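Local coordinates for protein enoyl-CoA hydratase/isomerase (Shewanella pealeana, PDB 4KPK) that probably acts on enoyl-CoA thioesters as a hydratase or isomerase of the crotonase-like family, at residues Ala100-Asn103 and Trp104-Gln108. Numbering follows the deposited sequence.
Sequences ADLN and WMRKQ
Asp-101 caps the first turn of the surface helix 102-109, a local contact within one continuous run of chain between strand 86-91 of the mixed sheet and helix 113-132. Its OD1 accepts from Trp-104 N at 3.0 Å, on the anti side of the carboxylate and 16° out of its plane, and more weakly from Asn-103 N. CG anti to the backbone N (chi1 176°) turns the carboxylate forward, toward the N-H groups at the helix start, while OD2 forms a salt bridge with Arg-56 that helps fix its rotation. The first helical bond follows, Met-105 N to Asp-101 O at 2.9 Å, and Arg-106 N continues the series to Leu-102 O.

The side chain of selenomethionine Met-105 runs back toward Ala-100 and Leu-102: its CG lies 4.0 Å from Ala-100 CB, and the bend at chi3 (-91°) lays CE close against Ala-100 O (3.1 Å). CE also touches Leu-102 CD1 at 3.9 Å, the two side chains crossing at about a right angle. The Trp-104 indole reaches Ala-100 CB obliquely through CZ3 (4.2 Å), and Gln-108 NE2 lies 3.4 Å above one ring face, offset toward the rim. From the second subunit, its Phe-284 packs on Met-105 and its Phe-285 on Leu-102 and Arg-106. The arrangement is an aspartate N-cap, starting the helix that follows strand 86-91 in this crotonase-like fold.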
# COMPACT_ATOMS: atom_id res chain seq x y z
N ALA A 100 -15.65 22.46 -5.38
CA ALA A 100 -17.13 22.49 -5.38
C ALA A 100 -17.72 23.89 -5.57
O ALA A 100 -17.29 24.83 -4.93
CB ALA A 100 -17.65 21.85 -4.10
N ASP A 101 -18.68 24.03 -6.48
CA ASP A 101 -19.29 25.32 -6.79
C ASP A 101 -20.04 25.83 -5.54
O ASP A 101 -20.82 25.08 -4.96
CB ASP A 101 -20.19 25.11 -8.03
CG ASP A 101 -21.00 26.35 -8.42
OD1 ASP A 101 -21.97 26.73 -7.73
OD2 ASP A 101 -20.73 26.89 -9.50
N LEU A 102 -19.79 27.08 -5.12
CA LEU A 102 -20.45 27.67 -3.93
C LEU A 102 -21.99 27.67 -4.00
O LEU A 102 -22.66 27.45 -2.98
CB LEU A 102 -19.99 29.11 -3.66
CG LEU A 102 -20.52 29.89 -2.43
CD1 LEU A 102 -20.21 29.15 -1.15
CD2 LEU A 102 -19.92 31.31 -2.31
N ASN A 103 -22.53 27.95 -5.19
CA ASN A 103 -23.97 27.98 -5.38
C ASN A 103 -24.52 26.61 -5.20
O ASN A 103 -25.59 26.46 -4.64
CB ASN A 103 -24.34 28.52 -6.75
CG ASN A 103 -24.55 30.00 -6.72
OD1 ASN A 103 -25.27 30.49 -5.85
ND2 ASN A 103 -23.89 30.73 -7.62
N TRP A 104 -23.77 25.61 -5.65
CA TRP A 104 -24.17 24.21 -5.51
C TRP A 104 -24.11 23.86 -4.04
O TRP A 104 -25.01 23.23 -3.51
CB TRP A 104 -23.28 23.28 -6.35
CG TRP A 104 -23.59 21.84 -6.30
CD1 TRP A 104 -24.83 21.25 -6.41
CD2 TRP A 104 -22.64 20.77 -6.19
NE1 TRP A 104 -24.71 19.90 -6.35
CE2 TRP A 104 -23.39 19.56 -6.21
CE3 TRP A 104 -21.24 20.71 -6.07
CZ2 TRP A 104 -22.77 18.28 -6.12
CZ3 TRP A 104 -20.60 19.43 -5.95
CH2 TRP A 104 -21.39 18.22 -5.98
N MSE A 105 -23.07 24.31 -3.36
CA MSE A 105 -22.98 24.00 -1.94
C MSE A 105 -24.15 24.57 -1.15
O MSE A 105 -24.61 23.92 -0.21
CB MSE A 105 -21.66 24.48 -1.36
CG MSE A 105 -20.44 23.79 -1.99
SE MSE A 105 -18.78 24.46 -1.13
CE MSE A 105 -18.09 26.00 -2.14
N ARG A 106 -24.57 25.79 -1.45
CA ARG A 106 -25.76 26.37 -0.77
C ARG A 106 -27.00 25.51 -0.96
O ARG A 106 -27.80 25.38 -0.05
CB ARG A 106 -26.11 27.74 -1.31
CG ARG A 106 -25.16 28.85 -0.87
CD ARG A 106 -25.50 30.16 -1.55
NE ARG A 106 -24.37 31.07 -1.48
CZ ARG A 106 -24.03 31.80 -0.40
NH1 ARG A 106 -24.70 31.73 0.74
NH2 ARG A 106 -22.99 32.62 -0.48
N LYS A 107 -27.16 24.98 -2.16
CA LYS A 107 -28.29 24.10 -2.44
C LYS A 107 -28.21 22.82 -1.61
O LYS A 107 -29.22 22.41 -1.02
CB LYS A 107 -28.37 23.75 -3.93
CG LYS A 107 -28.41 24.98 -4.84
CD LYS A 107 -28.87 24.55 -6.22
CE LYS A 107 -28.85 25.66 -7.25
NZ LYS A 107 -29.20 24.96 -8.52
N GLN A 108 -27.03 22.20 -1.55
CA GLN A 108 -26.86 20.95 -0.76
C GLN A 108 -27.20 21.14 0.72
O GLN A 108 -27.81 20.29 1.38
CB GLN A 108 -25.41 20.44 -0.87
CG GLN A 108 -24.98 19.99 -2.28
CD GLN A 108 -23.47 19.75 -2.37
OE1 GLN A 108 -22.63 20.67 -2.15
NE2 GLN A 108 -23.11 18.53 -2.70